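Local coordinates for SsfX3 (Streptomyces sp. SF2575, PDB 3SKV), which acts as a salicylyl-acyltransferase in a tetracycline biosynthetic pathway, combining a jelly-roll domain with a catalytic domain of GDSL/SGNH hydrolase fold, at residues Ile189-Ser194 and Val271-Ile276; Leu223-Asp228 and Pro234-Leu239; Leu250-Ser255 and Val264-Asn269; Ile276-Glu279 and Pro285-Leu288; Gln314-Ala319 and Val330-Gly335. The protein carries 1 engineered substitution. One frame throughout, in Å; residues are numbered along the deposited sequence.

Contact 1: residues Ile189-Ser194 and Val271-Ile276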
# COMPACT_ATOMS: atom_id res chain seq x y z
N ILE A 189 9.17 0.92 1.61
CA ILE A 189 8.32 -0.13 2.17
C ILE A 189 7.51 0.43 3.33
O ILE A 189 8.10 0.97 4.28
CB ILE A 189 9.09 -1.41 2.60
CG1 ILE A 189 9.99 -1.96 1.47
CG2 ILE A 189 8.09 -2.48 3.13
CD1 ILE A 189 10.71 -3.28 1.85
N HIS A 190 6.17 0.31 3.25
CA HIS A 190 5.31 0.73 4.36
C HIS A 190 4.54 -0.50 4.89
O HIS A 190 3.88 -1.21 4.12
CB HIS A 190 4.38 1.91 4.03
CG HIS A 190 3.51 2.28 5.19
ND1 HIS A 190 4.01 3.02 6.27
CD2 HIS A 190 2.23 1.91 5.46
CE1 HIS A 190 3.02 3.08 7.15
NE2 HIS A 190 1.92 2.44 6.70
N TYR A 191 4.66 -0.73 6.20
CA TYR A 191 3.97 -1.84 6.88
C TYR A 191 3.11 -1.33 8.02
O TYR A 191 3.51 -0.43 8.75
CB TYR A 191 5.00 -2.87 7.39
CG TYR A 191 4.42 -3.95 8.26
CD1 TYR A 191 3.84 -5.09 7.70
CD2 TYR A 191 4.44 -3.85 9.65
CE1 TYR A 191 3.25 -6.07 8.50
CE2 TYR A 191 3.87 -4.84 10.45
CZ TYR A 191 3.27 -5.94 9.87
OH TYR A 191 2.76 -6.94 10.66
N GLY A 192 1.96 -1.94 8.23
CA GLY A 192 1.12 -1.60 9.36
C GLY A 192 -0.23 -0.95 9.07
O GLY A 192 -0.75 -1.05 7.96
N ASP A 193 -0.79 -0.33 10.13
CA ASP A 193 -2.10 0.34 10.20
C ASP A 193 -3.25 -0.65 10.41
O ASP A 193 -3.17 -1.82 10.02
CB ASP A 193 -2.34 1.29 9.00
CG ASP A 193 -1.43 2.50 9.00
OD1 ASP A 193 -1.55 3.35 9.93
OD2 ASP A 193 -0.60 2.63 8.06
N SER A 194 -4.32 -0.17 11.02
CA SER A 194 -5.49 -1.00 11.32
C SER A 194 -6.62 -0.84 10.30
O SER A 194 -7.65 -1.54 10.40
CB SER A 194 -5.97 -0.78 12.75
OG SER A 194 -5.99 0.60 13.04
N VAL A 271 11.14 -5.36 18.86
CA VAL A 271 12.61 -5.46 18.86
C VAL A 271 13.02 -6.56 17.85
O VAL A 271 13.78 -6.29 16.92
CB VAL A 271 13.17 -5.71 20.28
CG1 VAL A 271 14.58 -6.29 20.23
CG2 VAL A 271 13.13 -4.44 21.12
N GLY A 272 12.41 -7.75 18.00
CA GLY A 272 12.64 -8.88 17.11
C GLY A 272 12.37 -8.55 15.66
O GLY A 272 13.19 -8.85 14.80
N PHE A 273 11.26 -7.84 15.40
CA PHE A 273 10.86 -7.39 14.06
C PHE A 273 11.93 -6.56 13.36
O PHE A 273 12.29 -6.86 12.21
CB PHE A 273 9.53 -6.64 14.14
CG PHE A 273 8.72 -6.61 12.86
CD1 PHE A 273 7.77 -7.60 12.59
CD2 PHE A 273 8.82 -5.54 11.99
CE1 PHE A 273 6.98 -7.54 11.43
CE2 PHE A 273 8.04 -5.49 10.82
CZ PHE A 273 7.14 -6.51 10.54
N VAL A 274 12.46 -5.52 14.05
CA VAL A 274 13.52 -4.63 13.54
C VAL A 274 14.82 -5.41 13.31
O VAL A 274 15.46 -5.23 12.27
CB VAL A 274 13.73 -3.42 14.49
CG1 VAL A 274 15.02 -2.66 14.18
CG2 VAL A 274 12.53 -2.50 14.45
N GLN A 275 15.23 -6.28 14.28
CA GLN A 275 16.45 -7.06 14.18
C GLN A 275 16.50 -7.95 12.96
O GLN A 275 17.58 -8.09 12.37
CB GLN A 275 16.71 -7.85 15.46
CG GLN A 275 17.01 -6.95 16.69
CD GLN A 275 17.90 -5.76 16.39
OE1 GLN A 275 17.43 -4.63 16.26
NE2 GLN A 275 19.19 -5.99 16.26
N ILE A 276 15.35 -8.57 12.57
CA ILE A 276 15.23 -9.42 11.39
C ILE A 276 15.49 -8.57 10.14
O ILE A 276 16.23 -8.98 9.26
CB ILE A 276 13.84 -10.15 11.33
CG1 ILE A 276 13.72 -11.22 12.43
CG2 ILE A 276 13.57 -10.75 9.90
CD1 ILE A 276 12.23 -11.62 12.75

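Contact 2: residues Leu223-Asp228 and Pro234-Leu239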
# COMPACT_ATOMS: atom_id res chain seq x y z
N LEU A 223 2.71 -3.13 2.39
CA LEU A 223 2.54 -4.39 3.09
C LEU A 223 1.55 -4.12 4.22
O LEU A 223 1.65 -4.68 5.32
CB LEU A 223 3.87 -4.96 3.60
CG LEU A 223 4.90 -5.37 2.56
CD1 LEU A 223 6.15 -5.79 3.21
CD2 LEU A 223 4.40 -6.49 1.69
N SER A 224 0.59 -3.22 3.94
CA SER A 224 -0.54 -2.82 4.77
C SER A 224 -1.71 -3.75 4.44
O SER A 224 -2.22 -3.74 3.32
CB SER A 224 -0.95 -1.39 4.47
OG SER A 224 -0.36 -0.46 5.36
N PHE A 225 -2.13 -4.58 5.40
CA PHE A 225 -3.25 -5.49 5.13
C PHE A 225 -4.33 -5.34 6.20
O PHE A 225 -4.92 -6.34 6.65
CB PHE A 225 -2.72 -6.94 5.03
CG PHE A 225 -1.56 -7.15 4.09
CD1 PHE A 225 -1.76 -7.24 2.72
CD2 PHE A 225 -0.27 -7.26 4.58
CE1 PHE A 225 -0.69 -7.43 1.85
CE2 PHE A 225 0.80 -7.49 3.71
CZ PHE A 225 0.58 -7.57 2.35
N ALA A 226 -4.57 -4.05 6.64
CA ALA A 226 -5.50 -3.65 7.72
C ALA A 226 -5.08 -4.30 9.08
O ALA A 226 -3.96 -4.80 9.16
CB ALA A 226 -6.95 -3.95 7.35
N ALA A 227 -5.92 -4.28 10.12
CA ALA A 227 -5.59 -4.80 11.46
C ALA A 227 -4.89 -6.16 11.54
O ALA A 227 -3.79 -6.25 12.11
CB ALA A 227 -6.81 -4.76 12.37
N ASP A 228 -5.48 -7.20 10.93
CA ASP A 228 -4.94 -8.57 10.93
C ASP A 228 -3.48 -8.70 10.50
O ASP A 228 -2.74 -9.46 11.15
CB ASP A 228 -5.84 -9.54 10.15
CG ASP A 228 -7.23 -9.71 10.76
OD1 ASP A 228 -7.45 -9.21 11.90
OD2 ASP A 228 -8.11 -10.32 10.10
N PRO A 234 6.38 -12.36 12.47
CA PRO A 234 7.79 -12.49 11.98
C PRO A 234 7.92 -12.76 10.48
O PRO A 234 8.92 -12.38 9.89
CB PRO A 234 8.37 -13.61 12.85
CG PRO A 234 7.47 -13.71 14.02
CD PRO A 234 6.10 -13.29 13.59
N MET A 235 6.93 -13.42 9.85
CA MET A 235 6.94 -13.66 8.40
C MET A 235 6.98 -12.32 7.58
O MET A 235 7.61 -12.26 6.50
CB MET A 235 5.78 -14.56 7.96
CG MET A 235 5.96 -16.02 8.32
SD MET A 235 7.45 -16.87 7.68
CE MET A 235 7.10 -16.77 5.80
N PHE A 236 6.30 -11.26 8.09
CA PHE A 236 6.30 -9.96 7.43
C PHE A 236 7.65 -9.26 7.54
O PHE A 236 8.05 -8.57 6.59
CB PHE A 236 5.15 -9.05 7.92
CG PHE A 236 3.82 -9.47 7.35
CD1 PHE A 236 3.62 -9.52 5.97
CD2 PHE A 236 2.77 -9.84 8.19
CE1 PHE A 236 2.41 -9.98 5.45
CE2 PHE A 236 1.55 -10.27 7.66
CZ PHE A 236 1.38 -10.34 6.29
N ALA A 237 8.31 -9.41 8.71
CA ALA A 237 9.66 -8.88 8.96
C ALA A 237 10.66 -9.55 8.01
O ALA A 237 11.54 -8.87 7.47
CB ALA A 237 10.07 -9.15 10.40
N ARG A 238 10.53 -10.89 7.81
CA ARG A 238 11.36 -11.66 6.87
C ARG A 238 11.14 -11.18 5.44
O ARG A 238 12.09 -11.09 4.67
CB ARG A 238 11.05 -13.15 6.99
CG ARG A 238 11.51 -13.78 8.32
CD ARG A 238 11.09 -15.24 8.41
NE ARG A 238 12.00 -16.10 7.66
CZ ARG A 238 11.76 -16.61 6.46
NH1 ARG A 238 10.60 -16.39 5.85
NH2 ARG A 238 12.67 -17.37 5.87
N LEU A 239 9.88 -10.87 5.07
CA LEU A 239 9.50 -10.34 3.78
C LEU A 239 10.18 -8.97 3.55
O LEU A 239 10.87 -8.80 2.55
CB LEU A 239 7.96 -10.23 3.66
CG LEU A 239 7.39 -9.88 2.28
CD1 LEU A 239 7.94 -10.80 1.19
CD2 LEU A 239 5.92 -9.99 2.27

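Contact 3: residues Leu250-Ser255 and Val264-Asn269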
# COMPACT_ATOMS: atom_id res chain seq x y z
N LEU A 250 7.04 1.48 9.65
CA LEU A 250 6.19 0.51 10.35
C LEU A 250 5.26 1.24 11.30
O LEU A 250 5.75 1.96 12.17
CB LEU A 250 7.06 -0.47 11.19
CG LEU A 250 8.35 -1.07 10.56
CD1 LEU A 250 9.14 -1.80 11.60
CD2 LEU A 250 8.03 -2.02 9.40
N ARG A 251 3.95 1.04 11.17
CA ARG A 251 3.01 1.64 12.13
C ARG A 251 2.22 0.56 12.79
O ARG A 251 1.49 -0.18 12.15
CB ARG A 251 2.11 2.71 11.53
CG ARG A 251 1.88 3.79 12.56
CD ARG A 251 0.74 4.74 12.29
NE ARG A 251 0.48 4.87 10.87
CZ ARG A 251 1.10 5.70 10.06
NH1 ARG A 251 2.02 6.54 10.53
NH2 ARG A 251 0.82 5.71 8.77
N VAL A 252 2.44 0.40 14.08
CA VAL A 252 1.82 -0.69 14.87
C VAL A 252 1.31 -0.22 16.23
O VAL A 252 1.60 0.91 16.63
CB VAL A 252 2.81 -1.88 14.99
CG1 VAL A 252 3.02 -2.55 13.63
CG2 VAL A 252 4.17 -1.44 15.59
N GLY A 253 0.58 -1.09 16.93
CA GLY A 253 0.02 -0.82 18.24
C GLY A 253 -1.45 -1.17 18.36
O GLY A 253 -1.79 -2.20 18.96
N THR A 254 -2.33 -0.35 17.79
CA THR A 254 -3.80 -0.46 17.82
C THR A 254 -4.39 -1.76 17.36
O THR A 254 -5.27 -2.28 18.03
CB THR A 254 -4.47 0.80 17.25
OG1 THR A 254 -4.05 1.90 18.06
CG2 THR A 254 -6.02 0.72 17.26
N SER A 255 -3.91 -2.31 16.26
CA SER A 255 -4.34 -3.62 15.73
C SER A 255 -4.24 -4.71 16.82
O SER A 255 -5.14 -5.56 16.91
CB SER A 255 -3.50 -4.00 14.51
OG SER A 255 -3.41 -2.91 13.60
N VAL A 264 1.98 -7.71 26.51
CA VAL A 264 3.17 -8.24 27.20
C VAL A 264 4.30 -8.55 26.20
O VAL A 264 5.44 -8.16 26.43
CB VAL A 264 2.83 -9.44 28.14
CG1 VAL A 264 4.08 -10.00 28.81
CG2 VAL A 264 1.81 -9.02 29.20
N ASP A 265 3.98 -9.21 25.08
CA ASP A 265 4.95 -9.59 24.06
C ASP A 265 5.33 -8.50 23.12
O ASP A 265 6.34 -8.63 22.43
CB ASP A 265 4.49 -10.85 23.30
CG ASP A 265 4.40 -12.07 24.20
OD1 ASP A 265 5.02 -12.06 25.29
OD2 ASP A 265 3.73 -13.04 23.80
N PHE A 266 4.53 -7.44 23.07
CA PHE A 266 4.70 -6.31 22.16
C PHE A 266 6.14 -5.76 22.04
O PHE A 266 6.67 -5.75 20.91
CB PHE A 266 3.65 -5.22 22.44
CG PHE A 266 3.59 -4.18 21.36
CD1 PHE A 266 2.92 -4.44 20.16
CD2 PHE A 266 4.23 -2.96 21.51
CE1 PHE A 266 2.88 -3.48 19.14
CE2 PHE A 266 4.17 -1.99 20.51
CZ PHE A 266 3.50 -2.25 19.34
N PRO A 267 6.81 -5.31 23.14
CA PRO A 267 8.18 -4.80 22.99
C PRO A 267 9.15 -5.83 22.41
O PRO A 267 9.92 -5.47 21.54
CB PRO A 267 8.57 -4.37 24.41
CG PRO A 267 7.32 -4.29 25.17
CD PRO A 267 6.39 -5.27 24.56
N ALA A 268 9.07 -7.10 22.86
CA ALA A 268 9.94 -8.18 22.35
C ALA A 268 9.66 -8.45 20.86
O ALA A 268 10.61 -8.61 20.09
CB ALA A 268 9.72 -9.45 23.14
N ASN A 269 8.37 -8.44 20.46
CA ASN A 269 8.00 -8.67 19.07
C ASN A 269 8.48 -7.56 18.16
O ASN A 269 8.90 -7.84 17.04
CB ASN A 269 6.49 -8.90 18.92
CG ASN A 269 5.95 -10.18 19.56
OD1 ASN A 269 4.77 -10.28 19.87
ND2 ASN A 269 6.78 -11.20 19.74

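Contact 4: residues Ile276-Glu279 and Pro285-Leu288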
# COMPACT_ATOMS: atom_id res chain seq x y z
N ILE A 276 15.35 -8.57 12.57
CA ILE A 276 15.23 -9.42 11.39
C ILE A 276 15.49 -8.57 10.14
O ILE A 276 16.23 -8.98 9.26
CB ILE A 276 13.84 -10.15 11.33
CG1 ILE A 276 13.72 -11.22 12.43
CG2 ILE A 276 13.57 -10.75 9.90
CD1 ILE A 276 12.23 -11.62 12.75
N ILE A 277 14.88 -7.38 10.07
CA ILE A 277 15.03 -6.44 8.94
C ILE A 277 16.51 -6.02 8.79
O ILE A 277 17.04 -6.00 7.67
CB ILE A 277 14.11 -5.22 9.19
CG1 ILE A 277 12.60 -5.60 9.04
CG2 ILE A 277 14.52 -4.03 8.30
CD1 ILE A 277 11.59 -4.49 9.55
N ARG A 278 17.16 -5.71 9.95
CA ARG A 278 18.53 -5.24 10.04
C ARG A 278 19.56 -6.24 9.55
O ARG A 278 20.69 -5.83 9.25
CB ARG A 278 18.85 -4.77 11.47
CG ARG A 278 18.32 -3.37 11.78
CD ARG A 278 19.30 -2.30 11.36
NE ARG A 278 18.77 -0.97 11.66
CZ ARG A 278 18.27 -0.11 10.77
NH1 ARG A 278 18.22 -0.42 9.48
NH2 ARG A 278 17.80 1.06 11.17
N GLU A 279 19.20 -7.54 9.43
CA GLU A 279 20.12 -8.55 8.91
C GLU A 279 20.52 -8.20 7.46
O GLU A 279 21.68 -8.37 7.12
CB GLU A 279 19.50 -9.94 8.96
CG GLU A 279 19.27 -10.49 10.34
CD GLU A 279 18.33 -11.69 10.42
OE1 GLU A 279 17.84 -12.17 9.38
OE2 GLU A 279 18.08 -12.15 11.56
N PRO A 285 17.05 3.70 6.84
CA PRO A 285 16.20 4.37 7.86
C PRO A 285 14.91 3.58 8.11
O PRO A 285 14.17 3.30 7.17
CB PRO A 285 15.90 5.75 7.23
CG PRO A 285 16.84 5.90 6.09
CD PRO A 285 17.21 4.55 5.63
N ILE A 286 14.69 3.18 9.36
CA ILE A 286 13.50 2.49 9.82
C ILE A 286 12.74 3.47 10.71
O ILE A 286 13.28 3.97 11.71
CB ILE A 286 13.78 1.14 10.56
CG1 ILE A 286 14.47 0.10 9.62
CG2 ILE A 286 12.45 0.56 11.14
CD1 ILE A 286 14.95 -1.12 10.36
N VAL A 287 11.50 3.76 10.31
CA VAL A 287 10.63 4.67 11.03
C VAL A 287 9.61 3.85 11.78
O VAL A 287 8.79 3.14 11.20
CB VAL A 287 10.01 5.73 10.10
CG1 VAL A 287 9.10 6.65 10.87
CG2 VAL A 287 11.11 6.53 9.41
N LEU A 288 9.72 3.92 13.10
CA LEU A 288 8.86 3.23 14.06
C LEU A 288 7.72 4.16 14.43
O LEU A 288 7.90 5.14 15.17
CB LEU A 288 9.70 2.87 15.27
CG LEU A 288 9.97 1.40 15.48
CD1 LEU A 288 10.29 0.65 14.17
CD2 LEU A 288 11.02 1.21 16.51

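Contact 5: residues Gln314-Ala319 and Val330-Gly335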
# COMPACT_ATOMS: atom_id res chain seq x y z
N GLN A 314 5.26 2.04 24.28
CA GLN A 314 6.18 0.91 24.00
C GLN A 314 6.95 1.14 22.71
O GLN A 314 8.14 0.85 22.67
CB GLN A 314 5.45 -0.46 23.95
CG GLN A 314 4.69 -0.82 25.22
CD GLN A 314 5.57 -1.24 26.37
OE1 GLN A 314 6.47 -0.52 26.81
NE2 GLN A 314 5.29 -2.40 26.93
N VAL A 315 6.27 1.71 21.66
CA VAL A 315 6.90 2.02 20.38
C VAL A 315 8.04 2.99 20.68
O VAL A 315 9.19 2.73 20.27
CB VAL A 315 5.92 2.50 19.25
CG1 VAL A 315 6.68 2.81 17.97
CG2 VAL A 315 4.83 1.46 18.96
N VAL A 316 7.76 4.01 21.52
CA VAL A 316 8.73 5.01 21.96
C VAL A 316 9.90 4.33 22.68
O VAL A 316 11.05 4.65 22.39
CB VAL A 316 8.11 6.10 22.90
CG1 VAL A 316 9.15 7.16 23.25
CG2 VAL A 316 6.86 6.76 22.30
N LYS A 317 9.61 3.46 23.67
CA LYS A 317 10.64 2.80 24.48
C LYS A 317 11.59 1.95 23.66
O LYS A 317 12.80 2.01 23.90
CB LYS A 317 10.04 2.02 25.66
CG LYS A 317 9.61 2.93 26.82
CD LYS A 317 9.15 2.13 28.04
CE LYS A 317 8.55 3.02 29.12
NZ LYS A 317 9.59 3.74 29.91
N VAL A 318 11.05 1.17 22.68
CA VAL A 318 11.84 0.29 21.81
C VAL A 318 12.77 1.13 20.91
O VAL A 318 13.95 0.79 20.76
CB VAL A 318 10.93 -0.67 21.00
CG1 VAL A 318 11.67 -1.34 19.84
CG2 VAL A 318 10.30 -1.71 21.92
N ALA A 319 12.24 2.22 20.36
CA ALA A 319 12.99 3.14 19.51
C ALA A 319 14.17 3.73 20.28
O ALA A 319 15.29 3.72 19.77
CB ALA A 319 12.07 4.24 19.01
N VAL A 330 17.26 4.14 13.39
CA VAL A 330 15.92 3.82 13.88
C VAL A 330 15.34 5.14 14.42
O VAL A 330 16.04 5.86 15.12
CB VAL A 330 15.83 2.67 14.92
CG1 VAL A 330 14.38 2.45 15.36
CG2 VAL A 330 16.34 1.39 14.33
N HIS A 331 14.10 5.49 14.04
CA HIS A 331 13.49 6.77 14.43
C HIS A 331 12.07 6.59 14.86
O HIS A 331 11.36 5.74 14.33
CB HIS A 331 13.50 7.75 13.27
CG HIS A 331 14.83 7.91 12.61
ND1 HIS A 331 15.78 8.78 13.12
CD2 HIS A 331 15.33 7.33 11.50
CE1 HIS A 331 16.82 8.68 12.30
NE2 HIS A 331 16.58 7.84 11.30
N TYR A 332 11.63 7.41 15.82
CA TYR A 332 10.26 7.35 16.27
C TYR A 332 9.39 8.41 15.58
O TYR A 332 9.77 9.57 15.52
CB TYR A 332 10.18 7.46 17.79
CG TYR A 332 8.76 7.57 18.29
CD1 TYR A 332 7.87 6.49 18.18
CD2 TYR A 332 8.28 8.77 18.83
CE1 TYR A 332 6.54 6.60 18.61
CE2 TYR A 332 6.97 8.88 19.28
CZ TYR A 332 6.09 7.81 19.14
OH TYR A 332 4.79 7.93 19.59
N LEU A 333 8.25 8.00 15.04
CA LEU A 333 7.24 8.85 14.40
C LEU A 333 5.97 8.79 15.23
O LEU A 333 5.33 7.74 15.32
CB LEU A 333 6.94 8.38 12.95
CG LEU A 333 6.08 9.28 12.06
CD1 LEU A 333 6.84 10.52 11.73
CD2 LEU A 333 5.65 8.57 10.76
N ASP A 334 5.62 9.91 15.86
CA ASP A 334 4.43 10.02 16.69
C ASP A 334 3.20 10.09 15.76
O ASP A 334 3.09 11.03 14.97
CB ASP A 334 4.56 11.27 17.58
CG ASP A 334 3.50 11.52 18.64
OD1 ASP A 334 2.62 10.63 18.85
OD2 ASP A 334 3.57 12.60 19.30
N GLY A 335 2.32 9.08 15.83
CA GLY A 335 1.09 9.01 15.03
C GLY A 335 0.10 10.14 15.33
O GLY A 335 -0.70 10.50 14.48

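Contact 1: residues Ile189-Ser194 and Val271-Ile276
Y191 and F273 make this contact alone, each sending one aromatic ring across a gap of 11.4 Å between the Y191 CA and F273 CA atoms. Together the segments bury only 85 Å², all of it on these two residues. The closest approach is Y191 CE2 to F273 CZ, 3.7 Å. F273 CZ lies over one face of the Y191 ring, shifted toward the rim on the CD2-CE2 side. The planes make 33° with 5.1 Å between centroids, so the pair is oblique, neither a parallel stack nor an edge-to-face pair. Both CG atoms stand anti to their backbone N (chi1 172° in Y191 and -156° in F273), which swings the rings out from strand 187-192 and helix 266-278 into the layer between them. I240 of helix 234-242 and L250 of the next strand touch both rings and complete this layer, while weak bonds from Y191 OH to G229 O and L232 N hold the phenol end.

The other side of the strand is polar. H190 NE2 donates to D193 OD2 at 2.9 Å, with the acceptor in the imidazole plane. R251 NE forms a salt bridge with D193 OD1, so the carboxylate is gripped at both oxygens. The sequence G192-D193-S194 matches the signature after the first strand of GDSL/SGNH hydrolases, whose serine is the nucleophile in relatives; the aromatic pair thus joins helix 266-278 to the strand leading into this probable nucleophile turn.

Contact 2: residues Leu223-Asp228 and Pro234-Leu239
L223 and F236 bring the two backbones nearest, their CA atoms 8.0 Å apart, where the chain leaving strand 219-223 passes the first turn of helix 234-242. Segment 223-228 has no regular structure: L223 and F225 both have extended phi but psi near +40°, and A226 adopts a positive phi. The helix is regular from its start, with R238 N bonded to P234 O and L239 N to M235 O. The segments meet through side chains, in two separate places.

In the first, F225 CE2 comes within 3.4 Å of F236 CE1. The two rings are inclined by only 28°, yet they are slid so far apart (5.4 Å between centroids) that they barely overlap, touching through CE2 of F225 and CE1 of F236. Chi1 of -51° in F225 sets CG beside the backbone N and turns its ring toward the helix. The second place is a methyl contact, L223 CD2 to L239 CD2 at 3.9 Å, one helical turn further on. All four residues are buried.

The loop is also held from outside: S224 OG bonds to G192 O, and R78, from the N-terminal part of the chain, bonds to F225 O and forms a salt bridge with D228 OD2. The contact belongs to the connection from strand 219-223 to helix 234-242 in the alpha/beta domain of SGNH fold, at an outermost strand of its parallel sheet.

Contact 3: residues Leu250-Ser255 and Val264-Asn269
V252 and G253 form the turn from strand 247-252 into helix 254-257, a C-terminal sheet edge that in SGNH hydrolases usually carries a conserved glycine of the active-site blocks; G253 probably corresponds to it. Across from them stands F266, in the first turn of helix 266-278, and it supplies the whole second side of the contact.

The phenyl ring reaches both residues with its outer atoms. F266 CZ lies 3.9 Å from V252 CG2 and 3.9 Å from G253 CA, while F266 CE1 approaches G253 N at 4.0 Å. Both partners approach the ring obliquely, so V252 CG2 and G253 CA give apolar packing without a defined face or edge. Chi1 of F266 is -168°, and with CG thus opposite the backbone N the ring extends out of the helix toward the strand end. V252 meets it with CG2, the branch lying between its own backbone N and carbonyl carbon. G253 has a positive phi, 131°, and meets the ring with its bare CA. It is also the N-cap residue of the short helix.

Around this site F266 also meets Y311 of helix 308-324 edge-to-face and touches V315 of that helix and L232 of a loop, whereas V252 packs on Y191 of strand 187-192. The ring therefore sits where two helices converge on the sheet's C-terminal edge.

Contact 4: residues Ile276-Glu279 and Pro285-Leu288
I286 CD1 is the focus of the contact, caught between I277 and R278 at the end of helix 266-278. On the apolar side I286 CD1 stands 3.6 Å from I277 CG2. On the other, I286 CD1 lies over one face of the R278 guanidinium, 3.4 Å above the plane and toward its rim, and 3.5 Å from R278 NH1. I286 CG1 follows, 3.8 Å from both R278 NH1 and R278 NH2. The arginine and isoleucine side chains approach from opposite directions. A bend at chi2 of R278 (-87°) turns its chain back to the strand.

That flat group is fixed by its own polar partners: NH1 binds H281 O and T284 O in the linking loop, and NE forms a salt bridge with D327. Its face is thus left to pack on carbon while NH1 and NE are bonded to the loop and to D327.

Beyond this tight knot the contact slackens quickly. The P285 side chain points away and makes no close contact, and E279 is exposed, its amide making just a weak bond to I276 O. R278 itself is only partly exposed, at the boundary between these zones. Strands 247-252 and 286-290 are parallel neighbours, and helix 266-278 crosses between them: a beta-alpha-beta crossover, in which this contact packs the end of the helix on the start of the returning strand.

Contact 5: residues Gln314-Ala319 and Val330-Gly335
The Y332 ring is sandwiched: V316 CG2 lies over one face and D334 N, just past the strand, over the opposite one. V316 CG2 sits 3.7 Å from the ring centroid and 24° off the normal, a CH-pi contact, and is nearest to Y332 CZ at 3.4 Å. The amide nitrogen of D334 stands 3.8 Å above its face, toward the rim. In the ring plane, V315 CG1 meets the edge at Y332 CE1 (3.8 Å), and its side chain crosses the tyrosine at about a right angle. The two consecutive valines therefore grip one ring from two directions.

Chi1 of 173° in Y332 carries the ring along the helix toward its earlier turn, leaving Y332 CB to face A319 CB, 3.9 Å away. This is where the backbones come closest, the A319 and Y332 CA atoms being 6.0 Å apart. V330 CG1 reaches A319 CA more loosely. The phenol oxygen is bonded to S290 OG, to which G335 N is also hydrogen-bonded.

The helix and strand segments run nearly antiparallel, at 158° and 8.1 Å between axes. They belong to the beta-alpha-beta unit of strand 286-290, helix 308-324 and strand 330-333; the last strand is outermost in the parallel sheet, and helix 266-278 flanks the same helix through V271 and V318.

Overall arrangement
All five contacts lie in the GDSL-family region and pack helices, or a loop and a helix, about one five-stranded parallel sheet. Helix 266-278 links contacts 3, 1 and 4 from its first turn to its last; contacts 1 and 4 share I276, their centres 7 Å apart. Contact 5 follows on helix 308-324, which touches helix 266-278, while contact 2 flanks the opposite edge strand, the centres of contacts 2 and 5 being about 18 Å apart. Along the chain, contacts 2 and 3 fall within the span bridged by contact 1. Backbone bonds between neighbouring strands and the D193-R251 salt bridge tie the sites together, and contacts 1 and 3 lie next to the C-terminal strand ends that carry the probable active-site turns.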